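Local atomic coordinates of peroxiredoxin (Clostridioides difficile, PDB entry 6TSB), a protein that probably reduces peroxides through its peroxiredoxin part and hydrolyses chitin through the GH18 chitinase domain that makes up this chain of a bifunctional spore coat protein. Residues A[32-37]-A[250-255]; A[160-165]-A[197-202]. All coordinates share one frame; numbering follows the deposited sequence.

How the contacts relate
Both contacts lie in the TIM-barrel GH18 chitinase domain, with centres about 17 Å apart and on the same side of the chain's centre. Contact 1 brings the loop before strand 37-43 against the turn that leads into strand 254-264, whereas contact 2 seats helix 154-169 on the approach to strand 201-204. Both parts of contact 2 therefore fall in the sequence between the two parts of contact 1. The contacts meet in the barrel sheet, where strands 201-204 and 254-264 run parallel as neighbours: Phe202 exchanges probable backbone hydrogen bonds with Lys253 and Leu255. Contact 1 probably lies where a strand of the second subunit completes the barrel; contact 2 joins the outer helical layer to the sheet.

Contact 1: residues A[32-37]-A[250-255]; sequences PDINPI and PSEKIL
Ile34 and Glu252 meet through the aliphatic parts of their side chains, which cross at about a right angle. The end methyl CD1 of Ile34 reaches CG of Glu252 at 3.5 Å, and CG1 of Ile34 lies nearly as close to the same carbon. Glutamate suits this partly exposed place because its first two methylenes can pack against a hydrocarbon while the chain, bent at CB-CG (chi2 86°), carries the carboxylate away from the loop. Further along, Ile37 takes over, with CG1 4.2 Å from CD2 of Leu255. CG1 of Ile37 sits between backbone N and carbonyl carbon (chi1 66°), and this branch is the one that meets the leucine; two branched hydrocarbons suit an apolar place beside Tyr201. No hydrogen bond joins the two segments, which run in nearly the same direction, 16° apart from 34 to 37 and from 252 to 255. At the Ile37 end the second subunit joins in: Ile37 and Leu255 each pair in parallel with a strand of that chain, consistent with a strand exchanged between subunits to complete the barrel. On the other flank of strand 254-264 runs strand 201-204, whose Tyr201 packs on both Ile37 and Leu255.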
loop_
_atom_site.group_PDB
_atom_site.type_symbol
_atom_site.label_atom_id
_atom_site.label_comp_id
_atom_site.label_asym_id
_atom_site.label_seq_id
_atom_site.Cartn_x
_atom_site.Cartn_y
_atom_site.Cartn_z
ATOM N N PRO A 32 -14.883 -26.656 15.871
ATOM C CA PRO A 32 -15.680 -26.202 17.013
ATOM C C PRO A 32 -14.852 -26.412 18.294
ATOM O O PRO A 32 -14.906 -25.595 19.198
ATOM C CB PRO A 32 -16.958 -27.062 16.965
ATOM C CG PRO A 32 -16.577 -28.276 16.132
ATOM C CD PRO A 32 -15.506 -27.791 15.171
ATOM N N ASP A 33 -14.095 -27.514 18.308
ATOM C CA ASP A 33 -12.997 -27.816 19.261
ATOM C C ASP A 33 -11.681 -27.486 18.545
ATOM O O ASP A 33 -11.577 -27.840 17.353
ATOM C CB ASP A 33 -13.069 -29.274 19.733
ATOM C CG ASP A 33 -14.474 -29.869 19.763
ATOM O OD1 ASP A 33 -15.456 -29.103 19.644
ATOM O OD2 ASP A 33 -14.577 -31.103 19.891
ATOM N N ILE A 34 -10.740 -26.859 19.264
ATOM C CA ILE A 34 -9.500 -26.149 18.800
ATOM C C ILE A 34 -9.735 -24.670 19.094
ATOM O O ILE A 34 -10.522 -24.042 18.371
ATOM C CB ILE A 34 -9.083 -26.377 17.322
ATOM C CG1 ILE A 34 -8.660 -27.827 17.050
ATOM C CG2 ILE A 34 -7.969 -25.410 16.911
ATOM C CD1 ILE A 34 -8.698 -28.235 15.583
ATOM N N ASN A 35 -9.073 -24.167 20.135
ATOM C CA ASN A 35 -9.189 -22.777 20.648
ATOM C C ASN A 35 -7.855 -22.062 20.431
ATOM O O ASN A 35 -7.099 -21.887 21.376
ATOM C CB ASN A 35 -9.610 -22.817 22.121
ATOM C CG ASN A 35 -10.868 -22.021 22.390
ATOM O OD1 ASN A 35 -11.853 -22.560 22.903
ATOM N ND2 ASN A 35 -10.841 -20.749 22.028
ATOM N N PRO A 36 -7.539 -21.570 19.208
ATOM C CA PRO A 36 -6.159 -21.290 18.812
ATOM C C PRO A 36 -5.561 -20.110 19.589
ATOM O O PRO A 36 -6.276 -19.175 19.864
ATOM C CB PRO A 36 -6.242 -20.960 17.318
ATOM C CG PRO A 36 -7.634 -20.406 17.151
ATOM C CD PRO A 36 -8.491 -21.121 18.182
ATOM N N ILE A 37 -4.278 -20.224 19.937
ATOM C CA ILE A 37 -3.629 -19.422 21.004
ATOM C C ILE A 37 -2.676 -18.447 20.340
ATOM O O ILE A 37 -2.278 -18.673 19.165
ATOM C CB ILE A 37 -2.903 -20.284 22.055
ATOM C CG1 ILE A 37 -1.700 -21.039 21.492
ATOM C CG2 ILE A 37 -3.854 -21.215 22.787
ATOM C CD1 ILE A 37 -0.857 -21.692 22.580
ATOM N N PRO A 250 -0.164 -33.486 14.088
ATOM C CA PRO A 250 -1.533 -32.980 14.027
ATOM C C PRO A 250 -1.523 -31.466 13.769
ATOM O O PRO A 250 -0.592 -30.758 14.217
ATOM C CB PRO A 250 -2.126 -33.249 15.416
ATOM C CG PRO A 250 -1.247 -34.309 16.024
ATOM C CD PRO A 250 0.101 -34.212 15.333
ATOM N N SER A 251 -2.531 -30.967 13.060
ATOM C CA SER A 251 -2.547 -29.555 12.634
ATOM C C SER A 251 -2.627 -28.654 13.891
ATOM O O SER A 251 -1.874 -27.680 13.926
ATOM C CB SER A 251 -3.639 -29.314 11.613
ATOM O OG SER A 251 -4.929 -29.531 12.191
ATOM N N GLU A 252 -3.485 -29.013 14.855
ATOM C CA GLU A 252 -3.850 -28.315 16.118
ATOM C C GLU A 252 -2.646 -28.095 17.045
ATOM O O GLU A 252 -2.864 -27.472 18.098
ATOM C CB GLU A 252 -4.739 -29.150 17.056
ATOM C CG GLU A 252 -5.807 -29.994 16.416
ATOM C CD GLU A 252 -5.379 -31.381 15.953
ATOM O OE1 GLU A 252 -5.413 -32.331 16.784
ATOM O OE2 GLU A 252 -5.028 -31.510 14.744
ATOM N N LYS A 253 -1.526 -28.781 16.802
ATOM C CA LYS A 253 -0.317 -28.732 17.664
ATOM C C LYS A 253 0.716 -27.857 16.959
ATOM O O LYS A 253 1.714 -27.528 17.597
ATOM C CB LYS A 253 0.222 -30.143 17.970
ATOM C CG LYS A 253 -0.616 -30.978 18.952
ATOM C CD LYS A 253 0.093 -32.232 19.478
ATOM C CE LYS A 253 -0.686 -32.979 20.541
ATOM N NZ LYS A 253 0.028 -34.201 21.002
ATOM N N ILE A 254 0.464 -27.452 15.707
ATOM C CA ILE A 254 1.390 -26.542 14.996
ATOM C C ILE A 254 1.101 -25.086 15.366
ATOM O O ILE A 254 -0.042 -24.648 15.144
ATOM C CB ILE A 254 1.325 -26.713 13.488
ATOM C CG1 ILE A 254 1.534 -28.185 13.121
ATOM C CG2 ILE A 254 2.338 -25.746 12.864
ATOM C CD1 ILE A 254 1.939 -28.415 11.689
ATOM N N LEU A 255 2.126 -24.363 15.831
ATOM C CA LEU A 255 2.053 -22.897 16.069
ATOM C C LEU A 255 2.831 -22.216 14.975
ATOM O O LEU A 255 4.025 -22.570 14.810
ATOM C CB LEU A 255 2.672 -22.545 17.415
ATOM C CG LEU A 255 1.920 -23.056 18.633
ATOM C CD1 LEU A 255 2.404 -22.326 19.881
ATOM C CD2 LEU A 255 0.421 -22.907 18.447
#

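Contact 2: residues A[160-165]-A[197-202]; sequences LLLTAI and PIIDYF
In the TIM barrel of this GH18 domain, helix 154-169 belongs to the outer layer, and here its Leu162 and Thr163 pack on Ile198 and Ile199 of the loop entering strand 201-204. The contact therefore lies toward the N-terminal ends of the parallel strands, the end of a TIM barrel opposite the one that carries the active site. Ile198 has the largest share of buried surface, and its CB is directed toward the helix. Its two branches divide the work. With chi1 at -61°, CG1 lies beside the backbone N and the methyl CG2 anti to it; CG2 rests 3.7 Å from the carbonyl O of Leu162 and 4.1 Å from CB of the same residue, while the other branch carries CD1 to Thr163. A branched, wholly apolar residue fits here, since it can cover backbone and side chain of one helical turn together. Deeper in, CD1 of Leu162 comes within 4.5 Å of CG2 of Ile199, and both side chains also touch Val177 of strand 174-179, so these two buried side chains join the helix to the face of the sheet. No hydrogen bond links the segments directly, but Arg166, on the next turn of the helix, bonds through NH2 to the carbonyl O of Ile198 and forms a salt bridge with Asp200. On the partly exposed side, Thr163 turns its hydroxyl back along the helix to Thr159 O, and this satisfied OG1 still meets CD1 of Ile198 at 3.5 Å.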
loop_
_atom_site.group_PDB
_atom_site.type_symbol
_atom_site.label_atom_id
_atom_site.label_comp_id
_atom_site.label_asym_id
_atom_site.label_seq_id
_atom_site.Cartn_x
_atom_site.Cartn_y
_atom_site.Cartn_z
ATOM N N LEU A 160 13.740 -39.670 22.712
ATOM C CA LEU A 160 13.957 -40.280 24.054
ATOM C C LEU A 160 14.178 -39.142 25.074
ATOM O O LEU A 160 13.653 -39.206 26.191
ATOM C CB LEU A 160 15.128 -41.270 23.977
ATOM C CG LEU A 160 14.925 -42.498 23.072
ATOM C CD1 LEU A 160 16.265 -43.157 22.768
ATOM C CD2 LEU A 160 13.959 -43.524 23.668
ATOM N N LEU A 161 14.859 -38.079 24.683
ATOM C CA LEU A 161 15.012 -36.911 25.580
ATOM C C LEU A 161 13.619 -36.362 25.932
ATOM O O LEU A 161 13.317 -36.178 27.116
ATOM C CB LEU A 161 15.876 -35.871 24.869
ATOM C CG LEU A 161 16.128 -34.612 25.684
ATOM C CD1 LEU A 161 16.847 -34.963 26.970
ATOM C CD2 LEU A 161 16.925 -33.602 24.875
ATOM N N LEU A 162 12.796 -36.091 24.920
ATOM C CA LEU A 162 11.435 -35.539 25.113
ATOM C C LEU A 162 10.628 -36.504 25.978
ATOM O O LEU A 162 9.918 -36.030 26.863
ATOM C CB LEU A 162 10.791 -35.306 23.742
ATOM C CG LEU A 162 11.455 -34.198 22.934
ATOM C CD1 LEU A 162 11.059 -34.259 21.474
ATOM C CD2 LEU A 162 11.117 -32.843 23.539
ATOM N N THR A 163 10.769 -37.807 25.751
ATOM C CA THR A 163 10.082 -38.856 26.544
ATOM C C THR A 163 10.508 -38.710 28.007
ATOM O O THR A 163 9.633 -38.758 28.883
ATOM C CB THR A 163 10.382 -40.275 26.028
ATOM O OG1 THR A 163 9.735 -40.409 24.768
ATOM C CG2 THR A 163 9.892 -41.393 26.932
ATOM N N ALA A 164 11.809 -38.570 28.253
ATOM C CA ALA A 164 12.382 -38.423 29.613
ATOM C C ALA A 164 11.850 -37.143 30.272
ATOM O O ALA A 164 11.431 -37.233 31.431
ATOM C CB ALA A 164 13.888 -38.461 29.558
ATOM N N ILE A 165 11.772 -36.025 29.543
ATOM C CA ILE A 165 11.185 -34.757 30.076
ATOM C C ILE A 165 9.701 -34.970 30.410
ATOM O O ILE A 165 9.267 -34.696 31.557
ATOM C CB ILE A 165 11.427 -33.611 29.089
ATOM C CG1 ILE A 165 12.921 -33.462 28.782
ATOM C CG2 ILE A 165 10.808 -32.347 29.644
ATOM C CD1 ILE A 165 13.275 -32.425 27.748
ATOM N N PRO A 197 2.905 -37.165 19.749
ATOM C CA PRO A 197 2.078 -37.453 20.918
ATOM C C PRO A 197 2.718 -37.090 22.270
ATOM O O PRO A 197 1.978 -37.061 23.273
ATOM C CB PRO A 197 1.831 -38.970 20.858
ATOM C CG PRO A 197 3.009 -39.513 20.068
ATOM C CD PRO A 197 3.387 -38.399 19.103
ATOM N N ILE A 198 4.018 -36.781 22.286
ATOM C CA ILE A 198 4.747 -36.420 23.539
ATOM C C ILE A 198 4.516 -34.938 23.848
ATOM O O ILE A 198 4.240 -34.618 25.018
ATOM C CB ILE A 198 6.251 -36.732 23.446
ATOM C CG1 ILE A 198 6.523 -38.221 23.207
ATOM C CG2 ILE A 198 6.959 -36.255 24.698
ATOM C CD1 ILE A 198 7.881 -38.495 22.576
ATOM N N ILE A 199 4.686 -34.080 22.844
ATOM C CA ILE A 199 4.674 -32.597 22.998
ATOM C C ILE A 199 3.252 -32.047 22.918
ATOM O O ILE A 199 2.357 -32.726 22.422
ATOM C CB ILE A 199 5.582 -31.959 21.940
ATOM C CG1 ILE A 199 4.972 -31.969 20.538
ATOM C CG2 ILE A 199 6.939 -32.623 21.959
ATOM C CD1 ILE A 199 5.919 -31.449 19.475
ATOM N N ASP A 200 3.069 -30.818 23.376
ATOM C CA ASP A 200 1.785 -30.078 23.317
ATOM C C ASP A 200 1.764 -29.249 22.036
ATOM O O ASP A 200 0.704 -29.144 21.414
ATOM C CB ASP A 200 1.607 -29.190 24.541
ATOM C CG ASP A 200 1.439 -29.993 25.811
ATOM O OD1 ASP A 200 0.376 -30.545 25.988
ATOM O OD2 ASP A 200 2.388 -30.086 26.589
ATOM N N TYR A 201 2.905 -28.720 21.622
ATOM C CA TYR A 201 2.993 -27.850 20.434
ATOM C C TYR A 201 4.333 -28.055 19.744
ATOM O O TYR A 201 5.326 -28.330 20.421
ATOM C CB TYR A 201 2.834 -26.379 20.830
ATOM C CG TYR A 201 1.469 -26.024 21.362
ATOM C CD1 TYR A 201 0.383 -25.920 20.507
ATOM C CD2 TYR A 201 1.256 -25.762 22.703
ATOM C CE1 TYR A 201 -0.888 -25.622 20.983
ATOM C CE2 TYR A 201 0.003 -25.416 23.192
ATOM C CZ TYR A 201 -1.072 -25.357 22.326
ATOM O OH TYR A 201 -2.305 -25.005 22.765
ATOM N N PHE A 202 4.338 -27.900 18.429
ATOM C CA PHE A 202 5.548 -27.772 17.593
ATOM C C PHE A 202 5.531 -26.329 17.122
ATOM O O PHE A 202 4.510 -25.938 16.510
ATOM C CB PHE A 202 5.523 -28.754 16.423
ATOM C CG PHE A 202 6.781 -28.724 15.597
ATOM C CD1 PHE A 202 6.972 -27.756 14.628
ATOM C CD2 PHE A 202 7.796 -29.623 15.831
ATOM C CE1 PHE A 202 8.134 -27.709 13.872
ATOM C CE2 PHE A 202 8.964 -29.575 15.075
ATOM C CZ PHE A 202 9.130 -28.629 14.098
#